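Local coordinates for Tlr1174 protein (PDB 2OZT), which catalyses the dehydration of 2-succinyl-6-hydroxy-2,4-cyclohexadiene-1-carboxylate to 2-succinylbenzoate, a metal-dependent step on the way to phylloquinone, at residues I218-V224 with G240-K245; W204-L208 with W233-P239; K163-N169 with K191-Q197. All coordinates share one frame; numbering follows the deposited sequence.

Contact 1: I218-V224 with G240-K245. With NA (sodium ion), chain D.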
loop_
_atom_site.group_PDB
_atom_site.type_symbol
_atom_site.label_atom_id
_atom_site.label_comp_id
_atom_site.label_asym_id
_atom_site.label_seq_id
_atom_site.Cartn_x
_atom_site.Cartn_y
_atom_site.Cartn_z
ATOM N N ILE A 218 -14.148 -4.439 -8.531
ATOM C CA ILE A 218 -13.272 -5.256 -7.691
ATOM C C ILE A 218 -11.872 -4.640 -7.715
ATOM O O ILE A 218 -11.428 -4.131 -8.757
ATOM C CB ILE A 218 -13.236 -6.727 -8.188
ATOM C CG1 ILE A 218 -14.663 -7.282 -8.191
ATOM C CG2 ILE A 218 -12.332 -7.585 -7.317
ATOM C CD1 ILE A 218 -14.728 -8.750 -8.640
ATOM N N ALA A 219 -11.207 -4.667 -6.568
ATOM C CA ALA A 219 -9.820 -4.206 -6.472
ATOM C C ALA A 219 -8.902 -5.352 -6.115
ATOM O O ALA A 219 -9.196 -6.165 -5.248
ATOM C CB ALA A 219 -9.725 -3.154 -5.389
ATOM N N LEU A 220 -7.718 -5.385 -6.718
ATOM C CA LEU A 220 -6.684 -6.340 -6.320
ATOM C C LEU A 220 -5.735 -5.715 -5.324
ATOM O O LEU A 220 -5.402 -4.529 -5.442
ATOM C CB LEU A 220 -5.845 -6.739 -7.548
ATOM C CG LEU A 220 -6.676 -7.445 -8.623
ATOM C CD1 LEU A 220 -5.791 -7.603 -9.831
ATOM C CD2 LEU A 220 -7.234 -8.803 -8.181
ATOM N N ASP A 221 -5.325 -6.515 -4.342
ATOM C CA ASP A 221 -4.436 -6.003 -3.276
ATOM C C ASP A 221 -3.369 -7.060 -3.054
ATOM O O ASP A 221 -2.251 -6.904 -3.540
ATOM C CB ASP A 221 -5.268 -5.686 -2.023
ATOM C CG ASP A 221 -4.448 -5.151 -0.871
ATOM O OD1 ASP A 221 -3.334 -4.597 -1.075
ATOM O OD2 ASP A 221 -4.910 -5.261 0.294
ATOM N N GLU A 222 -3.686 -8.131 -2.336
ATOM C CA GLU A 222 -2.735 -9.220 -2.156
ATOM C C GLU A 222 -2.234 -9.746 -3.487
ATOM O O GLU A 222 -1.075 -10.202 -3.585
ATOM C CB GLU A 222 -3.396 -10.349 -1.345
ATOM C CG GLU A 222 -3.589 -10.048 0.167
ATOM C CD GLU A 222 -4.869 -9.314 0.564
ATOM O OE1 GLU A 222 -5.560 -8.750 -0.307
ATOM O OE2 GLU A 222 -5.174 -9.254 1.807
ATOM N N SER A 223 -3.056 -9.639 -4.534
ATOM C CA SER A 223 -2.647 -10.107 -5.849
ATOM C C SER A 223 -1.607 -9.238 -6.543
ATOM O O SER A 223 -0.975 -9.711 -7.520
ATOM C CB SER A 223 -3.859 -10.222 -6.788
ATOM O OG SER A 223 -4.673 -11.364 -6.483
ATOM N N VAL A 224 -1.495 -7.976 -6.107
ATOM C CA VAL A 224 -0.595 -7.034 -6.780
ATOM C C VAL A 224 0.390 -6.377 -5.816
ATOM O O VAL A 224 0.109 -5.358 -5.215
ATOM C CB VAL A 224 -1.329 -5.997 -7.678
ATOM C CG1 VAL A 224 -1.940 -6.700 -8.924
ATOM C CG2 VAL A 224 -2.430 -5.235 -6.932
ATOM N N GLY A 240 -10.784 -3.813 -13.167
ATOM C CA GLY A 240 -10.990 -3.163 -11.892
ATOM C C GLY A 240 -9.833 -2.317 -11.396
ATOM O O GLY A 240 -9.067 -1.714 -12.191
ATOM N N PHE A 241 -9.782 -2.210 -10.076
ATOM C CA PHE A 241 -8.782 -1.365 -9.435
ATOM C C PHE A 241 -7.548 -2.139 -8.993
ATOM O O PHE A 241 -7.546 -3.353 -8.832
ATOM C CB PHE A 241 -9.375 -0.683 -8.201
ATOM C CG PHE A 241 -10.424 0.333 -8.532
ATOM C CD1 PHE A 241 -10.136 1.684 -8.595
ATOM C CD2 PHE A 241 -11.733 -0.087 -8.781
ATOM C CE1 PHE A 241 -11.134 2.596 -8.930
ATOM C CE2 PHE A 241 -12.737 0.821 -9.066
ATOM C CZ PHE A 241 -12.439 2.173 -9.162
ATOM N N PHE A 242 -6.450 -1.393 -8.834
ATOM C CA PHE A 242 -5.201 -1.988 -8.358
ATOM C C PHE A 242 -4.784 -1.190 -7.126
ATOM O O PHE A 242 -4.726 0.044 -7.199
ATOM C CB PHE A 242 -4.098 -1.716 -9.387
ATOM C CG PHE A 242 -4.264 -2.403 -10.736
ATOM C CD1 PHE A 242 -3.572 -3.561 -11.021
ATOM C CD2 PHE A 242 -5.030 -1.815 -11.749
ATOM C CE1 PHE A 242 -3.681 -4.160 -12.298
ATOM C CE2 PHE A 242 -5.123 -2.421 -13.013
ATOM C CZ PHE A 242 -4.448 -3.578 -13.262
ATOM N N VAL A 243 -4.556 -1.868 -6.012
ATOM C CA VAL A 243 -4.081 -1.174 -4.801
ATOM C C VAL A 243 -2.544 -1.295 -4.812
ATOM O O VAL A 243 -2.000 -2.396 -4.705
ATOM C CB VAL A 243 -4.680 -1.807 -3.536
ATOM C CG1 VAL A 243 -4.183 -1.086 -2.280
ATOM C CG2 VAL A 243 -6.229 -1.776 -3.611
ATOM N N ILE A 244 -1.858 -0.172 -5.015
ATOM C CA ILE A 244 -0.407 -0.173 -5.191
ATOM C C ILE A 244 0.283 0.158 -3.883
ATOM O O ILE A 244 0.016 1.230 -3.288
ATOM C CB ILE A 244 -0.032 0.936 -6.198
ATOM C CG1 ILE A 244 -0.697 0.728 -7.567
ATOM C CG2 ILE A 244 1.513 1.039 -6.362
ATOM C CD1 ILE A 244 -0.368 -0.623 -8.244
ATOM N N LYS A 245 1.146 -0.755 -3.430
ATOM C CA LYS A 245 1.997 -0.475 -2.264
ATOM C C LYS A 245 3.355 -0.060 -2.778
ATOM O O LYS A 245 4.206 -0.884 -3.091
ATOM C CB LYS A 245 2.174 -1.710 -1.369
ATOM C CG LYS A 245 0.914 -2.077 -0.547
ATOM C CD LYS A 245 -0.307 -2.622 -1.356
ATOM C CE LYS A 245 -0.006 -3.899 -2.137
ATOM N NZ LYS A 245 -1.308 -4.312 -2.884
HETATM NA NA NA D . -7.167 -6.789 0.574
HETATM O O HOH W 1 1.713 -2.947 -5.098
#
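Lys245 NZ forms a salt bridge with Asp221 OD1 at 2.7 Å, meeting that oxygen on its anti lone pair, the one turned away from OD2. The same nitrogen donates to Asp221 O at 2.8 Å and to Val224 O, and within its own segment to Val243 O; all three carbonyls are met from above their planes. Four oxygens thus fix the end of a lysine chain that bends at chi2 and chi3 to double back toward the 221-224 turn. Asp221 O also takes the amide of Val224 on its other face, closing a type I beta turn. A water links the two segments, donating to Val224 O and accepting from Lys245 N. The second carboxylate oxygen, Asp221 OD2, binds the sodium ion at 2.7 Å together with Glu222 OE1, and Asp167 OD1 is the third protein ligand; one carboxylate therefore serves both metal and lysine. Asp221 CG stands anti to its amide nitrogen (chi1 -180°), which carries OD1 across to the lysine.

Behind this polar end, strands 218-220 and 241-244 run parallel, joined by Phe241 N to Ile218 O, Leu220 N to Phe241 O and Val243 N to Leu220 O, the last at 2.8 Å. Ala219 CB packs on Phe241 CB at 3.8 Å, with Val243 CG2 beside it, while Val224 CG1 reaches the edge of the Phe242 ring at CD1, 4.1 Å away. Gly240 CA makes a CA-H...O contact with Ile218 O at 3.3 Å. The pair belongs to a beta-alpha-beta unit through helix 227-235 in the barrel of the enolase superfamily, where metal ligands sit at C-terminal strand ends; Lys245 is probably the proton acceptor.

Contact 2: W204-L208 with W233-P239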
loop_
_atom_site.group_PDB
_atom_site.type_symbol
_atom_site.label_atom_id
_atom_site.label_comp_id
_atom_site.label_asym_id
_atom_site.label_seq_id
_atom_site.Cartn_x
_atom_site.Cartn_y
_atom_site.Cartn_z
ATOM N N TRP A 204 -6.850 -16.860 -9.488
ATOM C CA TRP A 204 -6.824 -15.742 -10.432
ATOM C C TRP A 204 -7.854 -15.834 -11.548
ATOM O O TRP A 204 -8.397 -14.833 -11.992
ATOM C CB TRP A 204 -5.422 -15.540 -10.990
ATOM C CG TRP A 204 -4.906 -16.638 -11.900
ATOM C CD1 TRP A 204 -4.116 -17.698 -11.542
ATOM C CD2 TRP A 204 -5.115 -16.742 -13.306
ATOM N NE1 TRP A 204 -3.824 -18.466 -12.657
ATOM C CE2 TRP A 204 -4.424 -17.900 -13.749
ATOM C CE3 TRP A 204 -5.824 -15.984 -14.238
ATOM C CZ2 TRP A 204 -4.431 -18.310 -15.085
ATOM C CZ3 TRP A 204 -5.820 -16.394 -15.589
ATOM C CH2 TRP A 204 -5.118 -17.548 -15.982
ATOM N N GLN A 205 -8.139 -17.051 -12.025
ATOM C CA GLN A 205 -9.112 -17.180 -13.098
ATOM C C GLN A 205 -10.500 -16.791 -12.652
ATOM O O GLN A 205 -11.232 -16.113 -13.401
ATOM C CB GLN A 205 -9.146 -18.595 -13.681
ATOM C CG GLN A 205 -7.785 -19.123 -14.067
ATOM C CD GLN A 205 -7.124 -20.019 -13.006
ATOM O OE1 GLN A 205 -7.163 -19.763 -11.777
ATOM N NE2 GLN A 205 -6.496 -21.099 -13.494
ATOM N N ALA A 206 -10.878 -17.192 -11.435
ATOM C CA ALA A 206 -12.191 -16.812 -10.930
ATOM C C ALA A 206 -12.256 -15.305 -10.593
ATOM O O ALA A 206 -13.281 -14.656 -10.775
ATOM C CB ALA A 206 -12.560 -17.671 -9.731
ATOM N N LEU A 207 -11.132 -14.751 -10.139
ATOM C CA LEU A 207 -11.122 -13.326 -9.816
ATOM C C LEU A 207 -11.361 -12.534 -11.089
ATOM O O LEU A 207 -12.134 -11.593 -11.108
ATOM C CB LEU A 207 -9.736 -12.921 -9.294
ATOM C CG LEU A 207 -9.435 -13.032 -7.803
ATOM C CD1 LEU A 207 -7.974 -12.799 -7.572
ATOM C CD2 LEU A 207 -10.276 -12.003 -7.044
ATOM N N LEU A 208 -10.669 -12.949 -12.156
ATOM C CA LEU A 208 -10.835 -12.282 -13.442
ATOM C C LEU A 208 -12.265 -12.406 -13.988
ATOM O O LEU A 208 -12.899 -11.422 -14.378
ATOM C CB LEU A 208 -9.791 -12.801 -14.424
ATOM C CG LEU A 208 -9.791 -12.164 -15.814
ATOM C CD1 LEU A 208 -9.458 -10.646 -15.759
ATOM C CD2 LEU A 208 -8.797 -12.923 -16.730
ATOM N N TRP A 233 -1.506 -8.502 -14.607
ATOM C CA TRP A 233 -2.954 -8.265 -14.527
ATOM C C TRP A 233 -3.440 -7.275 -15.579
ATOM O O TRP A 233 -4.533 -7.400 -16.115
ATOM C CB TRP A 233 -3.304 -7.828 -13.119
ATOM C CG TRP A 233 -3.451 -9.016 -12.200
ATOM C CD1 TRP A 233 -2.588 -9.457 -11.232
ATOM C CD2 TRP A 233 -4.543 -9.934 -12.211
ATOM N NE1 TRP A 233 -3.102 -10.581 -10.608
ATOM C CE2 TRP A 233 -4.305 -10.880 -11.190
ATOM C CE3 TRP A 233 -5.723 -10.020 -12.961
ATOM C CZ2 TRP A 233 -5.188 -11.915 -10.913
ATOM C CZ3 TRP A 233 -6.619 -11.031 -12.673
ATOM C CH2 TRP A 233 -6.349 -11.973 -11.668
ATOM N N VAL A 234 -2.610 -6.291 -15.910
ATOM C CA VAL A 234 -2.950 -5.413 -17.028
ATOM C C VAL A 234 -3.062 -6.239 -18.307
ATOM O O VAL A 234 -3.966 -6.024 -19.113
ATOM C CB VAL A 234 -1.852 -4.359 -17.210
ATOM C CG1 VAL A 234 -2.022 -3.610 -18.496
ATOM C CG2 VAL A 234 -1.859 -3.365 -16.000
ATOM N N ASP A 235 -2.105 -7.132 -18.505
ATOM C CA ASP A 235 -2.070 -7.876 -19.780
ATOM C C ASP A 235 -3.196 -8.901 -19.820
ATOM O O ASP A 235 -3.578 -9.350 -20.916
ATOM C CB ASP A 235 -0.679 -8.501 -20.025
ATOM C CG ASP A 235 0.404 -7.456 -20.281
ATOM O OD1 ASP A 235 0.085 -6.306 -20.641
ATOM O OD2 ASP A 235 1.588 -7.810 -20.136
ATOM N N ARG A 236 -3.712 -9.286 -18.651
ATOM C CA ARG A 236 -4.929 -10.106 -18.572
ATOM C C ARG A 236 -6.204 -9.305 -18.821
ATOM O O ARG A 236 -7.307 -9.873 -18.825
ATOM C CB ARG A 236 -5.046 -10.758 -17.186
ATOM C CG ARG A 236 -4.194 -11.997 -17.041
ATOM C CD ARG A 236 -4.083 -12.450 -15.569
ATOM N NE ARG A 236 -3.295 -13.674 -15.482
ATOM C CZ ARG A 236 -2.832 -14.208 -14.363
ATOM N NH1 ARG A 236 -3.070 -13.638 -13.176
ATOM N NH2 ARG A 236 -2.139 -15.334 -14.430
ATOM N N GLY A 237 -6.105 -7.995 -18.975
ATOM C CA GLY A 237 -7.295 -7.178 -19.148
ATOM C C GLY A 237 -8.071 -6.924 -17.873
ATOM O O GLY A 237 -9.287 -6.793 -17.907
ATOM N N TRP A 238 -7.377 -6.822 -16.740
ATOM C CA TRP A 238 -8.091 -6.555 -15.483
ATOM C C TRP A 238 -8.903 -5.283 -15.625
ATOM O O TRP A 238 -8.344 -4.252 -15.945
ATOM C CB TRP A 238 -7.100 -6.400 -14.351
ATOM C CG TRP A 238 -7.764 -6.126 -13.015
ATOM C CD1 TRP A 238 -7.686 -4.968 -12.283
ATOM C CD2 TRP A 238 -8.577 -7.026 -12.272
ATOM N NE1 TRP A 238 -8.395 -5.096 -11.112
ATOM C CE2 TRP A 238 -8.980 -6.349 -11.101
ATOM C CE3 TRP A 238 -9.018 -8.342 -12.478
ATOM C CZ2 TRP A 238 -9.784 -6.955 -10.116
ATOM C CZ3 TRP A 238 -9.849 -8.940 -11.509
ATOM C CH2 TRP A 238 -10.194 -8.257 -10.322
ATOM N N PRO A 239 -10.236 -5.335 -15.404
ATOM C CA PRO A 239 -11.015 -4.100 -15.581
ATOM C C PRO A 239 -11.243 -3.292 -14.298
ATOM O O PRO A 239 -11.815 -2.205 -14.363
ATOM C CB PRO A 239 -12.401 -4.633 -16.005
ATOM C CG PRO A 239 -12.499 -5.933 -15.241
ATOM C CD PRO A 239 -11.111 -6.527 -15.212
#
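Arg236 reaches across to Trp204 with a chain extended from CG to NE. Its CB comes within 4.4 Å of Leu208 CD2, and CD approaches Trp204 CE3 at the start of the overlap. NE then lies over the CE3 and CZ3 rim, CZ stands 3.7 Å from the centroid of the six-membered ring, and NH2 sits 3.5 Å from Trp204 CD2. NH1 meets Trp204 CB and also covers the rim of one Trp233 face. The guanidinium is almost parallel to the indole, their planes 5° apart, so this is a flat cation-pi stack. Trp204 CG lies between its own N and carbonyl carbon (chi1 68°), an orientation that offers one indole face to the arginine while Gln205 CG covers the other.

Farther in, Trp233 turns its edge to Trp204 O (CH2, 3.5 Å) and Leu208 CB on helix 204-213, while CZ2 also touches Trp204 CB. Leu208 CD1 slips past Trp238 CE3 at 4.0 Å, and Trp238 CZ3 approaches Leu207 O edge-on at 3.5 Å; Trp238 NE1 is hydrogen-bonded to Phe241 O. Gly237, with positive phi, closes helix 227-235 in a Schellman motif and turns the chain toward Trp238. Dispersion and cation-pi attraction therefore join these two barrel helices, and the stack probably shields one face of the charged group from solvent.

Contact 3: K163-N169 with K191-Q197. With NA (sodium ion), chain D; PO4 (phosphate ion), chain B.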
loop_
_atom_site.group_PDB
_atom_site.type_symbol
_atom_site.label_atom_id
_atom_site.label_comp_id
_atom_site.label_asym_id
_atom_site.label_seq_id
_atom_site.Cartn_x
_atom_site.Cartn_y
_atom_site.Cartn_z
ATOM N N LYS A 163 -18.054 7.291 0.789
ATOM C CA LYS A 163 -17.678 6.182 -0.107
ATOM C C LYS A 163 -17.174 5.038 0.749
ATOM O O LYS A 163 -16.555 5.264 1.768
ATOM C CB LYS A 163 -16.574 6.613 -1.075
ATOM C CG LYS A 163 -17.043 7.621 -2.159
ATOM C CD LYS A 163 -17.963 6.908 -3.192
ATOM C CE LYS A 163 -18.426 7.874 -4.295
ATOM N NZ LYS A 163 -17.364 8.155 -5.314
ATOM N N LEU A 164 -17.473 3.789 0.362
ATOM C CA LEU A 164 -17.136 2.639 1.186
ATOM C C LEU A 164 -16.491 1.532 0.345
ATOM O O LEU A 164 -17.007 1.186 -0.725
ATOM C CB LEU A 164 -18.452 2.134 1.821
ATOM C CG LEU A 164 -18.270 0.899 2.669
ATOM C CD1 LEU A 164 -17.326 1.135 3.880
ATOM C CD2 LEU A 164 -19.690 0.440 3.082
ATOM N N ARG A 165 -15.341 1.055 0.809
ATOM C CA ARG A 165 -14.623 -0.089 0.234
ATOM C C ARG A 165 -14.850 -1.287 1.134
ATOM O O ARG A 165 -14.862 -1.123 2.372
ATOM C CB ARG A 165 -13.110 0.249 0.170
ATOM C CG ARG A 165 -12.766 1.479 -0.673
ATOM C CD ARG A 165 -11.404 2.006 -0.327
ATOM N NE ARG A 165 -11.170 3.198 -1.144
ATOM C CZ ARG A 165 -10.016 3.891 -1.149
ATOM N NH1 ARG A 165 -8.986 3.521 -0.381
ATOM N NH2 ARG A 165 -9.917 4.973 -1.936
ATOM N N LEU A 166 -15.063 -2.466 0.553
ATOM C CA LEU A 166 -15.239 -3.670 1.370
ATOM C C LEU A 166 -14.019 -4.554 1.177
ATOM O O LEU A 166 -13.775 -4.997 0.053
ATOM C CB LEU A 166 -16.482 -4.434 0.939
ATOM C CG LEU A 166 -17.758 -3.609 0.992
ATOM C CD1 LEU A 166 -18.941 -4.468 0.445
ATOM C CD2 LEU A 166 -18.023 -3.091 2.388
ATOM N N ASP A 167 -13.280 -4.860 2.232
ATOM C CA ASP A 167 -12.055 -5.615 2.071
ATOM C C ASP A 167 -12.220 -7.030 2.597
ATOM O O ASP A 167 -12.278 -7.229 3.811
ATOM C CB ASP A 167 -10.923 -4.892 2.808
ATOM C CG ASP A 167 -9.554 -5.423 2.443
ATOM O OD1 ASP A 167 -9.421 -6.410 1.655
ATOM O OD2 ASP A 167 -8.526 -4.863 2.923
ATOM N N ALA A 168 -12.236 -7.991 1.674
ATOM C CA ALA A 168 -12.330 -9.375 2.076
ATOM C C ALA A 168 -10.995 -10.045 2.373
ATOM O O ALA A 168 -10.968 -11.166 2.945
ATOM C CB ALA A 168 -13.082 -10.162 1.021
ATOM N N ASN A 169 -9.874 -9.427 1.971
ATOM C CA ASN A 169 -8.551 -10.005 2.216
ATOM C C ASN A 169 -8.430 -11.446 1.762
ATOM O O ASN A 169 -7.732 -12.256 2.380
ATOM C CB ASN A 169 -8.136 -9.861 3.685
ATOM C CG ASN A 169 -8.059 -8.425 4.103
ATOM O OD1 ASN A 169 -8.928 -7.932 4.818
ATOM N ND2 ASN A 169 -7.025 -7.733 3.632
ATOM N N LYS A 191 -22.729 4.395 -2.791
ATOM C CA LYS A 191 -21.668 4.528 -1.782
ATOM C C LYS A 191 -20.620 3.403 -1.860
ATOM O O LYS A 191 -19.494 3.622 -1.437
ATOM C CB LYS A 191 -22.235 4.639 -0.348
ATOM C CG LYS A 191 -23.128 5.875 -0.084
ATOM C CD LYS A 191 -23.687 5.888 1.355
ATOM C CE LYS A 191 -24.543 7.173 1.605
ATOM N NZ LYS A 191 -25.642 6.971 2.625
ATOM N N ILE A 192 -20.962 2.240 -2.414
ATOM C CA ILE A 192 -19.942 1.124 -2.593
ATOM C C ILE A 192 -18.914 1.340 -3.725
ATOM O O ILE A 192 -19.238 1.282 -4.904
ATOM C CB ILE A 192 -20.608 -0.275 -2.740
ATOM C CG1 ILE A 192 -21.499 -0.590 -1.522
ATOM C CG2 ILE A 192 -19.580 -1.352 -2.877
ATOM C CD1 ILE A 192 -20.749 -1.002 -0.252
ATOM N N GLU A 193 -17.658 1.538 -3.365
ATOM C CA GLU A 193 -16.666 1.854 -4.371
ATOM C C GLU A 193 -16.103 0.602 -5.039
ATOM O O GLU A 193 -15.975 0.527 -6.266
ATOM C CB GLU A 193 -15.550 2.650 -3.713
ATOM C CG GLU A 193 -14.559 3.243 -4.701
ATOM C CD GLU A 193 -13.485 4.081 -4.037
ATOM O OE1 GLU A 193 -13.357 4.057 -2.800
ATOM O OE2 GLU A 193 -12.780 4.797 -4.778
ATOM N N TYR A 194 -15.729 -0.373 -4.227
ATOM C CA TYR A 194 -15.294 -1.666 -4.728
ATOM C C TYR A 194 -15.250 -2.679 -3.620
ATOM O O TYR A 194 -15.317 -2.320 -2.418
ATOM C CB TYR A 194 -13.907 -1.584 -5.403
ATOM C CG TYR A 194 -12.739 -0.921 -4.648
ATOM C CD1 TYR A 194 -12.236 0.297 -5.104
ATOM C CD2 TYR A 194 -12.133 -1.511 -3.543
ATOM C CE1 TYR A 194 -11.109 0.909 -4.497
ATOM C CE2 TYR A 194 -11.003 -0.889 -2.911
ATOM C CZ TYR A 194 -10.534 0.301 -3.403
ATOM O OH TYR A 194 -9.439 0.843 -2.770
ATOM N N VAL A 195 -15.187 -3.957 -4.029
ATOM C CA VAL A 195 -14.848 -5.061 -3.149
ATOM C C VAL A 195 -13.363 -5.380 -3.392
ATOM O O VAL A 195 -12.953 -5.622 -4.521
ATOM C CB VAL A 195 -15.753 -6.315 -3.394
ATOM C CG1 VAL A 195 -15.279 -7.448 -2.523
ATOM C CG2 VAL A 195 -17.239 -6.002 -3.148
ATOM N N GLU A 196 -12.601 -5.383 -2.320
ATOM C CA GLU A 196 -11.161 -5.593 -2.406
ATOM C C GLU A 196 -10.793 -7.046 -2.146
ATOM O O GLU A 196 -11.229 -7.617 -1.130
ATOM C CB GLU A 196 -10.443 -4.691 -1.402
ATOM C CG GLU A 196 -8.931 -4.683 -1.522
ATOM C CD GLU A 196 -8.340 -3.615 -0.626
ATOM O OE1 GLU A 196 -9.115 -2.874 -0.012
ATOM O OE2 GLU A 196 -7.101 -3.491 -0.573
ATOM N N GLN A 197 -10.102 -7.670 -3.113
ATOM C CA GLN A 197 -9.579 -9.042 -2.958
ATOM C C GLN A 197 -10.644 -10.054 -2.468
ATOM O O GLN A 197 -10.501 -10.633 -1.400
ATOM C CB GLN A 197 -8.291 -9.057 -2.111
ATOM C CG GLN A 197 -7.441 -10.309 -2.364
ATOM C CD GLN A 197 -6.669 -10.247 -3.650
ATOM O OE1 GLN A 197 -6.063 -9.206 -3.985
ATOM N NE2 GLN A 197 -6.661 -11.340 -4.414
HETATM NA NA NA D . -7.167 -6.789 0.574
HETATM P P PO4 B . -12.316 7.780 -3.358
HETATM O O1 PO4 B . -11.597 8.631 -2.359
HETATM O O2 PO4 B . -11.539 6.513 -3.448
HETATM O O3 PO4 B . -13.713 7.489 -2.806
HETATM O O4 PO4 B . -12.560 8.250 -4.781
#
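Strands 163-167 and 192-196 lie parallel, 11° apart, with bonds alternating from Leu164 N to Lys191 O up to Ala168 N to Glu196 O; the bond from Glu196 N to Leu166 O is 2.7 Å. Arg165 NE donates to Glu193 OE1 at 2.9 Å in a nearly straight salt bridge (177°); Glu193 OE1 lies in the guanidinium plane, whereas NE approaches from above the carboxylate plane. Arg165 NH2 bonds O2 of a phosphate ion, probably from the crystallisation liquor, at 2.7 Å and also reaches Ala295 O. The arginine's aliphatic part crosses one face of Tyr194, CG 4.0 Å from the ring centroid in a CH-pi contact, and Tyr194 OH lies over a face of the guanidinium. A leucine in place of Arg165 would probably leave Glu193 OE1 without its cationic mate and the phosphate without one of its donors.

On the sheet face opposite Arg165 and Tyr194, Ile192 CD1 touches both Leu164 CD2, 3.8 Å off, and Leu166 CD1. Toward the C-terminal ends, the carboxylates of Asp167 and Glu196 stack at 3° with OD2 and OE1 3.6 Å apart, a repulsion probably offset by cations: Asp167 OD1 binds sodium at 2.5 Å and OD2 pairs with Lys136. Asn169 N donates to OD1, an Asx turn. Asp167 and Glu196, magnesium ligands on successive strands, with Asp221 just past the end of the next strand, form the metal site characteristic of the enolase-superfamily barrel.

Overall arrangement
Contacts 1 and 3 are buried pairings within one parallel sheet, whose strands 192-196 and 218-220 are neighbours; contact 2 lies farther out and is partly buried, between helices on the outside of the barrel. Gln197 ties the two sheet contacts together, its N bonding Ala219 O at 2.8 Å and its OE1 the amide of Asp221, and both supply ligands to the same sodium ion. Backbone bonds and carboxylates paired with cations govern contacts 1 and 3, whereas aromatic stacking and apolar packing make contact 2. Its tryptophans reach inward to contact 1, with Trp238 CZ2 3.5 Å from Leu220 CG. Contact 2 touches contact 3 through Leu207 and Gln197.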